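Local coordinates for protein aminoglycoside N(3)-acetyltransferase (Enterobacter cloacae, PDB 6NP3) that transfers an acetyl group from acetyl-CoA to the 3-amino group of 2-deoxystreptamine antibiotics such as gentamicin, probably conferring resistance to them, at residues A58-T70 with W84-F98. Residues are numbered along the deposited sequence; the frame is centred on the assembly and turned at random.
Sequences AFVSWRDSPYEQT and WPAFDPDHAPAYPGF. With LLL ((2R,3R,4R,5R)-2-((1S,2S,3R,4S,6R)-4,6-diamino-3-((2R,3R,6S)-3-amino-6-(aminomethyl)-tetrahydro-2H-pyran-2-yloxy)-2-hydr oxycyclohexyloxy)-5-methyl-4-(methylamino)-tetrahydro-2H-pyran-3,5-diol), chain B.
W62 meets F87 edge-to-face: F87 turns its ring edge to one face of the indole, CD1 lying 3.6 Å from W62 CD2, while F87 CB adds a CH-pi contact over the six-membered ring. The opposite indole face is covered by the chain's own turn at D64 and S65, P85 O approaches in the ring plane at W62 CH2 (3.4 Å), and A92 CB packs near W62 NE1. The anti chi1 (178°) brings the indole back between F87, P85 and A92, although the bond to CB points away overall. W84 NE1-H donates to D64 O (2.7 Å), nearly in its ring plane but bent at the hydrogen (138°), and W84 takes P66 CB over its face. R63 lays its guanidinium face on P93 CG and grips the D64 carboxylate side-on through NE and NH2. Backbone bonds Y95 N to V60 O (2.9 Å) and R63 N to P93 O (2.8 Å) tie 60-63 to 93-95; a water bridges V60 O and Y95 O. F98 lies against F59, slid aside, planes 27° apart. S61 OG is held by D118 O. Y95 lays its ring face against the ligand's N-methyl carbon C93, and E68 OE2 accepts from ligand O43 (2.7 Å). Beyond strand 55-59, these segments build one wall of the gentamicin pocket.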
# COMPACT_ATOMS: atom_id res chain seq x y z
N ALA A 58 -0.97 -5.88 -1.18
CA ALA A 58 -1.42 -4.97 -0.14
C ALA A 58 -0.23 -4.32 0.53
O ALA A 58 0.79 -4.97 0.75
CB ALA A 58 -2.26 -5.71 0.91
N PHE A 59 -0.37 -3.04 0.86
CA PHE A 59 0.63 -2.33 1.65
C PHE A 59 0.35 -2.59 3.13
O PHE A 59 -0.57 -2.01 3.72
CB PHE A 59 0.59 -0.85 1.30
CG PHE A 59 1.41 0.01 2.22
CD1 PHE A 59 2.65 -0.38 2.66
CD2 PHE A 59 0.93 1.24 2.62
CE1 PHE A 59 3.38 0.44 3.51
CE2 PHE A 59 1.66 2.04 3.46
CZ PHE A 59 2.88 1.66 3.88
N VAL A 60 1.14 -3.47 3.73
CA VAL A 60 0.84 -3.92 5.09
C VAL A 60 1.75 -3.32 6.15
O VAL A 60 1.36 -3.23 7.32
CB VAL A 60 0.79 -5.46 5.22
CG1 VAL A 60 -0.16 -6.06 4.17
CG2 VAL A 60 2.16 -6.10 5.08
N SER A 61 2.95 -2.91 5.77
CA SER A 61 3.94 -2.34 6.71
C SER A 61 4.14 -3.30 7.89
O SER A 61 4.11 -4.52 7.72
CB SER A 61 3.49 -0.94 7.05
OG SER A 61 4.43 -0.25 7.86
N TRP A 62 4.39 -2.74 9.07
CA TRP A 62 4.84 -3.50 10.23
C TRP A 62 4.37 -2.74 11.47
O TRP A 62 4.69 -1.55 11.63
CB TRP A 62 6.35 -3.59 10.23
CG TRP A 62 6.99 -4.31 11.39
CD1 TRP A 62 6.42 -5.22 12.23
CD2 TRP A 62 8.34 -4.18 11.79
NE1 TRP A 62 7.34 -5.67 13.14
CE2 TRP A 62 8.54 -5.06 12.87
CE3 TRP A 62 9.41 -3.44 11.32
CZ2 TRP A 62 9.74 -5.17 13.53
CZ3 TRP A 62 10.62 -3.56 11.96
CH2 TRP A 62 10.78 -4.43 13.06
N ARG A 63 3.64 -3.44 12.34
CA ARG A 63 3.17 -2.87 13.61
C ARG A 63 4.28 -2.19 14.38
O ARG A 63 4.08 -1.12 14.96
CB ARG A 63 2.58 -4.00 14.45
CG ARG A 63 1.96 -3.56 15.77
CD ARG A 63 1.67 -4.77 16.64
NE ARG A 63 2.87 -5.25 17.31
CZ ARG A 63 2.90 -6.27 18.15
NH1 ARG A 63 1.80 -6.95 18.41
NH2 ARG A 63 4.04 -6.63 18.72
N ASP A 64 5.47 -2.78 14.38
CA ASP A 64 6.57 -2.34 15.22
C ASP A 64 7.69 -1.68 14.41
O ASP A 64 8.84 -1.64 14.84
CB ASP A 64 7.08 -3.49 16.09
CG ASP A 64 5.99 -4.09 16.96
OD1 ASP A 64 5.20 -3.32 17.52
OD2 ASP A 64 5.92 -5.33 17.06
N SER A 65 7.36 -1.07 13.30
CA SER A 65 8.38 -0.36 12.56
C SER A 65 8.93 0.79 13.41
O SER A 65 8.16 1.62 13.89
CB SER A 65 7.76 0.21 11.30
OG SER A 65 8.72 1.05 10.69
N PRO A 66 10.25 0.88 13.60
CA PRO A 66 10.85 1.97 14.39
C PRO A 66 11.08 3.25 13.57
O PRO A 66 12.14 3.89 13.67
CB PRO A 66 12.16 1.36 14.87
CG PRO A 66 12.58 0.47 13.75
CD PRO A 66 11.29 -0.08 13.17
N TYR A 67 10.07 3.63 12.79
CA TYR A 67 10.18 4.79 11.92
C TYR A 67 10.36 6.07 12.72
O TYR A 67 11.36 6.78 12.58
CB TYR A 67 8.94 4.85 11.02
CG TYR A 67 8.97 5.91 9.96
CD1 TYR A 67 8.49 7.19 10.21
CD2 TYR A 67 9.46 5.63 8.70
CE1 TYR A 67 8.50 8.17 9.21
CE2 TYR A 67 9.48 6.58 7.71
CZ TYR A 67 9.01 7.86 7.97
OH TYR A 67 9.05 8.81 6.96
N GLU A 68 9.37 6.41 13.54
CA GLU A 68 9.48 7.65 14.31
C GLU A 68 10.69 7.63 15.23
O GLU A 68 11.34 8.66 15.43
CB GLU A 68 8.21 7.86 15.12
CG GLU A 68 7.05 8.50 14.35
CD GLU A 68 6.13 7.49 13.69
OE1 GLU A 68 6.18 6.30 14.04
OE2 GLU A 68 5.34 7.90 12.82
N GLN A 69 11.03 6.46 15.77
CA GLN A 69 12.10 6.35 16.75
C GLN A 69 13.47 6.54 16.13
O GLN A 69 14.42 6.85 16.86
CB GLN A 69 12.02 4.97 17.41
CG GLN A 69 10.75 4.73 18.24
CD GLN A 69 9.60 4.14 17.45
OE1 GLN A 69 9.55 4.22 16.22
NE2 GLN A 69 8.63 3.56 18.16
N THR A 70 13.61 6.35 14.82
CA THR A 70 14.90 6.50 14.15
C THR A 70 14.91 7.67 13.18
O THR A 70 15.96 7.97 12.60
CB THR A 70 15.31 5.21 13.44
OG1 THR A 70 14.41 4.98 12.35
CG2 THR A 70 15.32 4.04 14.39
N TRP A 84 15.57 -3.47 19.71
CA TRP A 84 14.47 -3.59 18.77
C TRP A 84 14.48 -4.97 18.12
O TRP A 84 15.54 -5.47 17.73
CB TRP A 84 14.52 -2.47 17.71
CG TRP A 84 13.13 -2.10 17.26
CD1 TRP A 84 12.41 -2.66 16.24
CD2 TRP A 84 12.26 -1.19 17.91
NE1 TRP A 84 11.16 -2.14 16.22
CE2 TRP A 84 11.04 -1.21 17.22
CE3 TRP A 84 12.40 -0.32 18.99
CZ2 TRP A 84 9.97 -0.41 17.58
CZ3 TRP A 84 11.34 0.48 19.34
CH2 TRP A 84 10.15 0.44 18.63
N PRO A 85 13.31 -5.58 17.91
CA PRO A 85 13.27 -6.84 17.17
C PRO A 85 13.63 -6.62 15.71
O PRO A 85 13.18 -5.66 15.08
CB PRO A 85 11.81 -7.28 17.30
CG PRO A 85 11.04 -6.06 17.57
CD PRO A 85 11.99 -5.19 18.41
N ALA A 86 14.46 -7.51 15.17
CA ALA A 86 14.63 -7.53 13.72
C ALA A 86 13.31 -7.84 13.02
O ALA A 86 12.49 -8.62 13.51
CB ALA A 86 15.66 -8.58 13.31
N PHE A 87 13.10 -7.19 11.87
CA PHE A 87 11.93 -7.49 11.04
C PHE A 87 12.01 -8.93 10.54
O PHE A 87 12.95 -9.31 9.85
CB PHE A 87 11.87 -6.54 9.85
CG PHE A 87 10.71 -6.79 8.92
CD1 PHE A 87 9.41 -6.55 9.32
CD2 PHE A 87 10.93 -7.23 7.62
CE1 PHE A 87 8.36 -6.76 8.46
CE2 PHE A 87 9.84 -7.43 6.76
CZ PHE A 87 8.59 -7.18 7.20
N ASP A 88 11.01 -9.72 10.90
CA ASP A 88 10.94 -11.11 10.46
C ASP A 88 9.69 -11.23 9.60
O ASP A 88 8.57 -11.16 10.15
CB ASP A 88 10.85 -12.03 11.67
CG ASP A 88 10.88 -13.49 11.29
OD1 ASP A 88 10.60 -13.79 10.11
OD2 ASP A 88 11.15 -14.32 12.18
N PRO A 89 9.82 -11.33 8.27
CA PRO A 89 8.62 -11.25 7.41
C PRO A 89 7.60 -12.32 7.70
O PRO A 89 6.40 -12.10 7.48
CB PRO A 89 9.20 -11.37 5.99
CG PRO A 89 10.56 -11.96 6.16
CD PRO A 89 11.06 -11.43 7.47
N ASP A 90 8.03 -13.48 8.22
CA ASP A 90 7.10 -14.56 8.48
C ASP A 90 6.25 -14.31 9.73
O ASP A 90 5.19 -14.93 9.88
CB ASP A 90 7.83 -15.90 8.61
CG ASP A 90 8.56 -16.30 7.33
OD1 ASP A 90 7.98 -16.14 6.23
OD2 ASP A 90 9.70 -16.80 7.42
N HIS A 91 6.70 -13.44 10.64
CA HIS A 91 6.05 -13.28 11.93
C HIS A 91 5.64 -11.85 12.27
O HIS A 91 4.81 -11.67 13.16
CB HIS A 91 6.94 -13.83 13.04
CG HIS A 91 7.25 -15.29 12.86
ND1 HIS A 91 8.39 -15.75 12.25
CD2 HIS A 91 6.50 -16.39 13.13
CE1 HIS A 91 8.37 -17.07 12.21
NE2 HIS A 91 7.23 -17.48 12.74
N ALA A 92 6.15 -10.85 11.58
CA ALA A 92 5.91 -9.47 11.97
C ALA A 92 4.47 -9.06 11.64
O ALA A 92 4.07 -9.11 10.47
CB ALA A 92 6.90 -8.58 11.21
N PRO A 93 3.68 -8.61 12.60
CA PRO A 93 2.31 -8.21 12.27
C PRO A 93 2.25 -6.92 11.45
O PRO A 93 3.14 -6.07 11.49
CB PRO A 93 1.63 -8.03 13.64
CG PRO A 93 2.74 -8.02 14.64
CD PRO A 93 3.92 -8.69 14.06
N ALA A 94 1.16 -6.80 10.70
CA ALA A 94 0.89 -5.63 9.89
C ALA A 94 0.67 -4.40 10.78
O ALA A 94 0.33 -4.51 11.96
CB ALA A 94 -0.34 -5.89 9.03
N TYR A 95 0.81 -3.22 10.17
CA TYR A 95 0.59 -1.97 10.89
C TYR A 95 -0.90 -1.69 11.00
O TYR A 95 -1.56 -1.53 9.98
CB TYR A 95 1.29 -0.82 10.16
CG TYR A 95 1.18 0.48 10.93
CD1 TYR A 95 1.92 0.69 12.09
CD2 TYR A 95 0.35 1.50 10.50
CE1 TYR A 95 1.83 1.89 12.80
CE2 TYR A 95 0.26 2.70 11.20
CZ TYR A 95 0.99 2.87 12.35
OH TYR A 95 0.92 4.05 13.07
N PRO A 96 -1.48 -1.61 12.19
CA PRO A 96 -2.95 -1.52 12.24
C PRO A 96 -3.54 -0.29 11.54
O PRO A 96 -4.67 -0.36 11.03
CB PRO A 96 -3.26 -1.55 13.74
CG PRO A 96 -2.10 -2.30 14.34
CD PRO A 96 -0.90 -1.86 13.52
N GLY A 97 -2.81 0.82 11.48
CA GLY A 97 -3.36 2.06 10.95
C GLY A 97 -3.64 2.07 9.46
O GLY A 97 -4.33 2.98 8.99
N PHE A 98 -3.14 1.10 8.70
CA PHE A 98 -3.41 1.04 7.28
C PHE A 98 -4.58 0.12 6.97
O PHE A 98 -4.91 -0.09 5.79
CB PHE A 98 -2.16 0.64 6.52
CG PHE A 98 -0.99 1.58 6.78
CD1 PHE A 98 -1.20 2.91 7.11
CD2 PHE A 98 0.29 1.12 6.72
CE1 PHE A 98 -0.12 3.76 7.36
CE2 PHE A 98 1.34 1.97 6.96
CZ PHE A 98 1.14 3.27 7.27
C11 LLL B . -0.91 8.92 6.51
O11 LLL B . -0.49 8.17 5.34
C21 LLL B . -2.42 8.74 6.63
N21 LLL B . -2.71 7.31 6.54
C31 LLL B . -3.11 9.37 5.47
C41 LLL B . -2.77 10.85 5.45
C51 LLL B . -1.26 10.99 5.40
O51 LLL B . -0.65 10.32 6.46
C61 LLL B . -0.86 12.45 5.49
N61 LLL B . 0.60 12.53 5.45
C12 LLL B . 3.02 5.91 4.75
N12 LLL B . 4.38 5.44 4.47
C22 LLL B . 2.44 6.67 3.56
C32 LLL B . 1.02 7.04 3.91
N32 LLL B . 0.41 7.75 2.77
C42 LLL B . 0.91 7.95 5.13
C52 LLL B . 1.61 7.27 6.31
O52 LLL B . 1.68 8.20 7.38
C62 LLL B . 3.02 6.83 5.98
O62 LLL B . 3.53 6.09 7.07
C13 LLL B . 4.79 6.47 7.61
C23 LLL B . 5.44 5.20 8.15
O23 LLL B . 5.48 4.25 7.11
C33 LLL B . 4.59 4.60 9.28
N33 LLL B . 5.28 3.44 9.88
C43 LLL B . 4.35 5.69 10.35
O43 LLL B . 5.60 5.93 10.97
C53 LLL B . 3.82 6.97 9.70
O53 LLL B . 4.65 7.44 8.66
C83 LLL B . 3.32 5.22 11.38
C93 LLL B . 4.40 2.25 9.89
O HOH W 1 -1.45 -2.60 7.49